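Local coordinates for protein alpha-L-arabinofuranosidase B (Aspergillus kawachii, PDB 6SXT) that hydrolyses terminal non-reducing alpha-L-arabinofuranosyl residues from arabinoxylan, arabinan and related plant polysaccharides, working as a retaining family 54 glycosidase, at residues 34-39 against 70-75; 86-91 against 100-105. All blocks are in the same frame, centred on the assembly; numbering follows the deposited sequence.

Contact 1: 34-39 against 70-75; sequences YQLQRG and CLITII. With EDO (1,2-ethanediol), chain B.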
ATOM      1  N   TYR A  34      14.786   2.422  -5.440  1.00 14.03           N
ATOM      2  CA  TYR A  34      14.348   1.350  -4.525  1.00 13.45           C
ATOM      3  C   TYR A  34      15.046   0.040  -4.866  1.00 14.12           C
ATOM      4  O   TYR A  34      15.625  -0.087  -5.953  1.00 14.71           O
ATOM      5  CB  TYR A  34      12.813   1.213  -4.522  1.00 13.89           C
ATOM      6  CG  TYR A  34      12.163   0.799  -5.802  1.00 14.12           C
ATOM      7  CD1 TYR A  34      11.881   1.714  -6.787  1.00 13.81           C
ATOM      8  CD2 TYR A  34      11.752  -0.518  -6.018  1.00 14.01           C
ATOM      9  CE1 TYR A  34      11.193   1.361  -7.934  1.00 13.67           C
ATOM     10  CE2 TYR A  34      11.086  -0.910  -7.196  1.00 15.56           C
ATOM     11  CZ  TYR A  34      10.752   0.059  -8.128  1.00 13.87           C
ATOM     12  OH  TYR A  34      10.115  -0.268  -9.292  1.00 15.83           O
ATOM     13  N   GLN A  35      14.973  -0.871  -3.910  1.00 14.79           N
ATOM     14  CA  GLN A  35      15.473  -2.244  -4.051  1.00 14.66           C
ATOM     15  C   GLN A  35      14.302  -3.230  -4.073  1.00 14.09           C
ATOM     16  O   GLN A  35      13.353  -3.060  -3.303  1.00 15.07           O
ATOM     17  CB  GLN A  35      16.465  -2.509  -2.953  1.00 14.80           C
ATOM     18  CG  GLN A  35      17.159  -3.865  -3.124  1.00 15.20           C
ATOM     19  CD  GLN A  35      17.977  -4.234  -1.917  1.00 17.63           C
ATOM     20  OE1 GLN A  35      17.443  -4.576  -0.889  1.00 18.11           O
ATOM     21  NE2 GLN A  35      19.303  -4.179  -2.069  1.00 18.91           N
ATOM     22  N   LEU A  36      14.451  -4.217  -4.927  1.00 15.12           N
ATOM     23  CA  LEU A  36      13.543  -5.365  -5.046  1.00 15.24           C
ATOM     24  C   LEU A  36      14.215  -6.612  -4.504  1.00 15.82           C
ATOM     25  O   LEU A  36      15.436  -6.755  -4.713  1.00 15.91           O
ATOM     26  CB  LEU A  36      13.223  -5.612  -6.503  1.00 14.95           C
ATOM     27  CG  LEU A  36      12.384  -4.561  -7.200  1.00 14.81           C
ATOM     28  CD1 LEU A  36      12.501  -4.712  -8.710  1.00 15.37           C
ATOM     29  CD2 LEU A  36      10.929  -4.654  -6.743  1.00 16.77           C
ATOM     30  N   GLN A  37      13.412  -7.535  -3.992  1.00 16.27           N
ATOM     31  CA  GLN A  37      13.852  -8.910  -3.675  1.00 15.94           C
ATOM     32  C   GLN A  37      12.842  -9.851  -4.303  1.00 17.04           C
ATOM     33  O   GLN A  37      11.639  -9.620  -4.089  1.00 16.64           O
ATOM     34  CB  GLN A  37      13.966  -9.151  -2.189  1.00 16.07           C
ATOM     35  CG  GLN A  37      14.486 -10.553  -1.864  1.00 18.18           C
ATOM     36  CD  GLN A  37      14.634 -10.733  -0.364  1.00 23.59           C
ATOM     37  OE1 GLN A  37      13.991 -10.062   0.453  1.00 25.85           O
ATOM     38  NE2 GLN A  37      15.602 -11.563   0.041  1.00 23.42           N
ATOM     39  N   ARG A  38      13.295 -10.821  -5.065  1.00 15.37           N
ATOM     40  CA  ARG A  38      12.382 -11.761  -5.739  1.00 16.00           C
ATOM     41  C   ARG A  38      12.366 -13.094  -5.008  1.00 17.55           C
ATOM     42  O   ARG A  38      13.381 -13.532  -4.460  1.00 17.15           O
ATOM     43  CB  ARG A  38      12.721 -11.914  -7.213  1.00 15.28           C
ATOM     44  CG  ARG A  38      14.053 -12.598  -7.514  1.00 16.39           C
ATOM     45  CD  ARG A  38      14.310 -12.568  -8.996  1.00 16.77           C
ATOM     46  NE  ARG A  38      15.605 -13.130  -9.269  1.00 16.84           N
ATOM     47  CZ  ARG A  38      16.206 -13.101 -10.437  1.00 20.90           C
ATOM     48  NH1 ARG A  38      15.681 -12.439 -11.457  1.00 21.82           N
ATOM     49  NH2 ARG A  38      17.411 -13.656 -10.550  1.00 22.51           N
ATOM     50  N   GLY A  39      11.223 -13.760  -5.080  1.00 16.96           N
ATOM     51  CA  GLY A  39      11.039 -14.990  -4.297  1.00 17.78           C
ATOM     52  C   GLY A  39      11.725 -16.192  -4.881  1.00 19.20           C
ATOM     53  O   GLY A  39      12.007 -17.155  -4.109  1.00 21.02           O
ATOM     54  N   CYS A  70       7.736 -10.363  -6.098  1.00 16.49           N
ATOM     55  CA  CYS A  70       8.739  -9.368  -5.662  1.00 16.29           C
ATOM     56  C   CYS A  70       8.212  -8.574  -4.486  1.00 17.17           C
ATOM     57  O   CYS A  70       7.007  -8.259  -4.419  1.00 16.60           O
ATOM     58  CB  CYS A  70       9.095  -8.427  -6.779  1.00 17.38           C
ATOM     59  SG  CYS A  70      10.362  -9.109  -7.882  1.00 18.98           S
ATOM     60  N   LEU A  71       9.148  -8.209  -3.624  1.00 15.15           N
ATOM     61  CA  LEU A  71       8.947  -7.319  -2.480  1.00 14.70           C
ATOM     62  C   LEU A  71       9.850  -6.106  -2.679  1.00 17.10           C
ATOM     63  O   LEU A  71      10.953  -6.246  -3.242  1.00 15.84           O
ATOM     64  CB  LEU A  71       9.364  -8.037  -1.213  1.00 15.14           C
ATOM     65  CG  LEU A  71       8.536  -9.269  -0.846  1.00 16.81           C
ATOM     66  CD1 LEU A  71       9.104  -9.960   0.383  1.00 18.82           C
ATOM     67  CD2 LEU A  71       7.070  -8.914  -0.640  1.00 17.91           C
ATOM     68  N   ILE A  72       9.375  -4.965  -2.210  1.00 15.16           N
ATOM     69  CA  ILE A  72      10.203  -3.743  -2.107  1.00 14.86           C
ATOM     70  C   ILE A  72      10.923  -3.791  -0.769  1.00 14.98           C
ATOM     71  O   ILE A  72      10.301  -3.655   0.270  1.00 15.42           O
ATOM     72  CB  ILE A  72       9.365  -2.480  -2.304  1.00 14.79           C
ATOM     73  CG1 ILE A  72       8.786  -2.449  -3.706  1.00 15.31           C
ATOM     74  CG2 ILE A  72      10.197  -1.248  -2.033  1.00 15.07           C
ATOM     75  CD1 ILE A  72       7.655  -1.427  -3.868  1.00 17.07           C
ATOM     76  N   THR A  73      12.230  -4.042  -0.794  1.00 14.67           N
ATOM     77  CA  THR A  73      13.028  -4.165   0.447  1.00 15.49           C
ATOM     78  C   THR A  73      13.480  -2.798   0.962  1.00 16.29           C
ATOM     79  O   THR A  73      13.588  -2.629   2.189  1.00 17.28           O
ATOM     80  CB  THR A  73      14.233  -5.080   0.233  1.00 16.70           C
ATOM     81  OG1 THR A  73      14.843  -4.662  -0.983  1.00 17.33           O
ATOM     82  CG2 THR A  73      13.841  -6.535   0.175  1.00 19.43           C
ATOM     83  N   ILE A  74      13.803  -1.857   0.075  1.00 14.81           N
ATOM     84  CA  ILE A  74      14.361  -0.566   0.497  1.00 14.78           C
ATOM     85  C   ILE A  74      13.751   0.505  -0.391  1.00 14.24           C
ATOM     86  O   ILE A  74      13.693   0.313  -1.606  1.00 14.59           O
ATOM     87  CB  ILE A  74      15.896  -0.512   0.399  1.00 15.16           C
ATOM     88  CG1 ILE A  74      16.566  -1.730   1.052  1.00 17.58           C
ATOM     89  CG2 ILE A  74      16.428   0.826   0.967  1.00 16.00           C
ATOM     90  CD1 ILE A  74      18.076  -1.718   0.849  1.00 18.83           C
ATOM     91  N   ILE A  75      13.338   1.600   0.226  1.00 14.13           N
ATOM     92  CA  ILE A  75      13.025   2.844  -0.510  1.00 14.32           C
ATOM     93  C   ILE A  75      14.178   3.786  -0.176  1.00 13.86           C
ATOM     94  O   ILE A  75      14.334   4.210   0.957  1.00 15.58           O
ATOM     95  CB  ILE A  75      11.654   3.411  -0.120  1.00 14.84           C
ATOM     96  CG1 ILE A  75      10.525   2.367  -0.270  1.00 16.57           C
ATOM     97  CG2 ILE A  75      11.366   4.603  -0.979  1.00 15.94           C
ATOM     98  CD1 ILE A  75       9.307   2.668   0.555  1.00 19.38           C
TER
HETATM   99  C1  EDO B 527      17.314  -6.801   2.444  1.00 47.67           C
HETATM  100  O1  EDO B 527      17.829  -5.616   1.778  1.00 39.89           O
HETATM  101  C2  EDO B 527      17.738  -8.137   1.926  1.00 44.27           C

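Contact 2: 86-91 against 100-105; sequences TQAPPG and GYDNLA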
ATOM      1  N   THR A  86      13.678   0.864   5.406  1.00 16.04           N
ATOM      2  CA  THR A  86      13.832  -0.591   5.399  1.00 16.33           C
ATOM      3  C   THR A  86      12.712  -1.241   6.232  1.00 15.79           C
ATOM      4  O   THR A  86      11.905  -0.555   6.917  1.00 16.09           O
ATOM      5  CB  THR A  86      15.243  -0.989   5.871  1.00 17.03           C
ATOM      6  OG1 THR A  86      15.370  -0.546   7.222  1.00 17.99           O
ATOM      7  CG2 THR A  86      16.329  -0.474   4.957  1.00 18.81           C
ATOM      8  N   GLN A  87      12.673  -2.545   6.211  1.00 16.68           N
ATOM      9  CA  GLN A  87      11.606  -3.320   6.882  1.00 15.81           C
ATOM     10  C   GLN A  87      11.483  -2.854   8.328  1.00 16.45           C
ATOM     11  O   GLN A  87      12.488  -2.854   9.050  1.00 17.82           O
ATOM     12  CB  GLN A  87      11.930  -4.805   6.790  1.00 16.60           C
ATOM     13  CG  GLN A  87      10.772  -5.719   7.149  1.00 17.28           C
ATOM     14  CD  GLN A  87      11.113  -7.174   6.881  1.00 19.81           C
ATOM     15  OE1 GLN A  87      12.240  -7.507   6.437  1.00 21.82           O
ATOM     16  NE2 GLN A  87      10.146  -8.067   7.074  1.00 18.52           N
ATOM     17  N   ALA A  88      10.298  -2.444   8.767  1.00 15.56           N
ATOM     18  CA  ALA A  88      10.143  -1.831  10.080  1.00 16.01           C
ATOM     19  C   ALA A  88      10.262  -2.926  11.142  1.00 16.91           C
ATOM     20  O   ALA A  88       9.699  -4.028  11.055  1.00 17.82           O
ATOM     21  CB  ALA A  88       8.861  -1.104  10.212  1.00 16.60           C
ATOM     22  N   PRO A  89      10.962  -2.566  12.244  1.00 18.36           N
ATOM     23  CA  PRO A  89      11.147  -3.512  13.347  1.00 18.93           C
ATOM     24  C   PRO A  89      10.009  -3.525  14.339  1.00 20.70           C
ATOM     25  O   PRO A  89       9.232  -2.593  14.476  1.00 19.78           O
ATOM     26  CB  PRO A  89      12.402  -2.927  14.013  1.00 20.45           C
ATOM     27  CG  PRO A  89      12.251  -1.432  13.856  1.00 20.83           C
ATOM     28  CD  PRO A  89      11.663  -1.301  12.449  1.00 19.55           C
ATOM     29  N   PRO A  90       9.968  -4.568  15.198  1.00 20.97           N
ATOM     30  CA  PRO A  90       9.014  -4.559  16.291  1.00 21.31           C
ATOM     31  C   PRO A  90       9.252  -3.372  17.225  1.00 20.05           C
ATOM     32  O   PRO A  90      10.389  -2.900  17.391  1.00 22.11           O
ATOM     33  CB  PRO A  90       9.336  -5.918  16.979  1.00 20.18           C
ATOM     34  CG  PRO A  90      10.750  -6.151  16.688  1.00 21.92           C
ATOM     35  CD  PRO A  90      10.920  -5.682  15.243  1.00 21.92           C
ATOM     36  N   GLY A  91       8.190  -2.913  17.856  1.00 21.00           N
ATOM     37  CA  GLY A  91       8.268  -1.825  18.832  1.00 20.94           C
ATOM     38  C   GLY A  91       7.297  -2.063  19.975  1.00 23.62           C
ATOM     39  O   GLY A  91       7.189  -3.225  20.455  1.00 24.70           O
ATOM     40  N   GLY A 100       8.767 -10.406  14.751  1.00 24.78           N
ATOM     41  CA  GLY A 100       7.893  -9.256  15.006  1.00 21.67           C
ATOM     42  C   GLY A 100       8.206  -8.062  14.112  1.00 20.74           C
ATOM     43  O   GLY A 100       7.657  -6.979  14.382  1.00 20.82           O
ATOM     44  N   TYR A 101       9.047  -8.238  13.106  1.00 20.58           N
ATOM     45  CA  TYR A 101       9.171  -7.208  12.038  1.00 19.67           C
ATOM     46  C   TYR A 101       7.842  -7.100  11.305  1.00 18.49           C
ATOM     47  O   TYR A 101       6.952  -7.967  11.363  1.00 18.42           O
ATOM     48  CB  TYR A 101      10.283  -7.524  11.037  1.00 19.03           C
ATOM     49  CG  TYR A 101      11.623  -7.076  11.527  1.00 21.62           C
ATOM     50  CD1 TYR A 101      12.289  -7.780  12.532  1.00 25.00           C
ATOM     51  CD2 TYR A 101      12.264  -5.978  10.972  1.00 21.82           C
ATOM     52  CE1 TYR A 101      13.510  -7.331  13.006  1.00 26.39           C
ATOM     53  CE2 TYR A 101      13.474  -5.521  11.447  1.00 25.18           C
ATOM     54  CZ  TYR A 101      14.083  -6.191  12.486  1.00 27.25           C
ATOM     55  OH  TYR A 101      15.312  -5.766  12.915  1.00 32.73           O
ATOM     56  N   ASP A 102       7.683  -5.946  10.649  1.00 16.71           N
ATOM     57  CA  ASP A 102       6.515  -5.756   9.776  1.00 17.24           C
ATOM     58  C   ASP A 102       6.790  -6.364   8.413  1.00 16.70           C
ATOM     59  O   ASP A 102       7.919  -6.690   8.074  1.00 16.74           O
ATOM     60  CB  ASP A 102       6.237  -4.271   9.664  1.00 16.00           C
ATOM     61  CG  ASP A 102       5.814  -3.588  10.950  1.00 18.68           C
ATOM     62  OD1 ASP A 102       5.393  -4.296  11.897  1.00 19.93           O
ATOM     63  OD2 ASP A 102       5.972  -2.359  11.033  1.00 16.83           O
ATOM     64  N   ASN A 103       5.719  -6.623   7.669  1.00 16.57           N
ATOM     65  CA  ASN A 103       5.831  -7.139   6.304  1.00 15.85           C
ATOM     66  C   ASN A 103       6.444  -6.049   5.381  1.00 16.33           C
ATOM     67  O   ASN A 103       6.163  -4.828   5.562  1.00 16.50           O
ATOM     68  CB  ASN A 103       4.485  -7.494   5.723  1.00 16.42           C
ATOM     69  CG  ASN A 103       3.761  -8.626   6.420  1.00 18.22           C
ATOM     70  OD1 ASN A 103       2.547  -8.563   6.528  1.00 18.58           O
ATOM     71  ND2 ASN A 103       4.482  -9.663   6.835  1.00 17.58           N
ATOM     72  N   LEU A 104       7.172  -6.537   4.392  1.00 16.09           N
ATOM     73  CA  LEU A 104       7.503  -5.731   3.191  1.00 16.11           C
ATOM     74  C   LEU A 104       6.297  -5.674   2.259  1.00 15.96           C
ATOM     75  O   LEU A 104       5.487  -6.617   2.157  1.00 16.22           O
ATOM     76  CB  LEU A 104       8.702  -6.340   2.488  1.00 15.94           C
ATOM     77  CG  LEU A 104      10.004  -6.298   3.288  1.00 17.20           C
ATOM     78  CD1 LEU A 104      11.036  -7.111   2.561  1.00 19.16           C
ATOM     79  CD2 LEU A 104      10.472  -4.908   3.506  1.00 18.12           C
ATOM     80  N   ALA A 105       6.230  -4.605   1.477  1.00 14.85           N
ATOM     81  CA  ALA A 105       5.199  -4.461   0.440  1.00 14.87           C
ATOM     82  C   ALA A 105       5.524  -5.270  -0.789  1.00 14.79           C
ATOM     83  O   ALA A 105       6.690  -5.358  -1.206  1.00 14.73           O
ATOM     84  CB  ALA A 105       5.007  -2.999   0.078  1.00 16.12           C
TER

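Contact 1: 34-39 against 70-75
Gln35 and Thr73 meet at a beta bulge in an antiparallel strand pair of the catalytic domain, where strands 34-38 and 70-75 run side by side and the extra residue, Thr73, shifts the register between Gln35 and Leu36. Four backbone hydrogen bonds join the strands. Gln37 and Leu71 exchange two in regular fashion, with Leu71 N to Gln37 O at 2.9 Å and nearly straight at 168°. At the bulge Gln35 N still reaches Ile74 O, but Gln35 O accepts from the N-H of Thr73 rather than from its bridge partner Ile74, in a bond bent to 141° with the donor above the carbonyl plane. A side-chain hydrogen bond adds a short link: Thr73 OG1 donates to Gln35 OE1 (2.6 Å) in the carbonyl plane, on a lone pair. The same oxygen also accepts from O1 of an ethanediol, probably from the crystallisation liquor. With CG anti to the backbone N (chi1 -173°), the extended Gln35 chain passes over the bulge, and OE1 lies 3.4 Å from Ile74 CD1. Apolar contacts occupy the face bearing Tyr34, Leu36, Cys70 and Ile72. Leu36 CD2 sits at the edge of the Tyr34 ring and reaches Ile72 CG1 and Cys70 CB, while helix 58-64 adds Phe64 beside Leu36 and Cys70. Cys70 SG, disulfide-bonded to Cys65, rests 3.7 Å from Arg38 CB.

Contact 2: 86-91 against 100-105
Pro90 packs its ring carbons against Gly100 O where two largely irregular segments of the catalytic domain run roughly antiparallel, as the legs of a loop that leaves strand 86-87 and returns toward strand 105-106. Gly100 O lies 3.3 Å from Pro90 CB; Pro90 N is also near this oxygen but, being a proline nitrogen, has no hydrogen to share. The positive phi of Gly100 (78°) suits glycine, and the neighbouring proline ring leaves little room at this position. Tyr101 follows and lays one ring face against the two prolines in paired CH-pi contacts: Pro89 CA stands 3.8 Å from the ring centroid, and Pro90 CD touches the same face toward CD1. Gln87 O lies at the ring's edge, near its plane. At Asp102 the backbone takes over, its N-H pointing almost straight at Ala88 O (2.8 Å, 173°). Its carboxylate OD2 passes 3.3 Å from Ala88 CB, but takes its hydrogen bond from Asn282, next to the proton donor Asp281. Asp102 O in turn accepts from Gln87 NE2 at 2.8 Å, a bond lying in the glutamine's amide plane; Gln87 swings CG away from its own N (chi1 -167°) and runs extended, which takes the amide across. Finally Leu104 crosses that chain at about a right angle, its CD2 packed 3.6 Å from Gln87 CB.

In the fold
Contacts 1 and 2 lie in series along the catalytic domain, the first closing before the second opens, with centres about 13 Å apart. Strand 70-75 joins them: it is an inner strand of a four-stranded antiparallel sheet, with 34-38 along one side and 105-106 along the other. Ala105 of contact 2 pairs with Ile72, whose N probably bonds to Ala105 O at 2.9 Å, and Leu104 packs against Thr73. Strand 86-87 belongs to a different sheet, pairing with 130-132, whose Tyr130 OH hydrogen-bonds to Ile72 O and Ala105 N. The loop of contact 2 thus ties two small sheets together, and the Asp102 side chain lies about 9 Å from that of the proton donor Asp281.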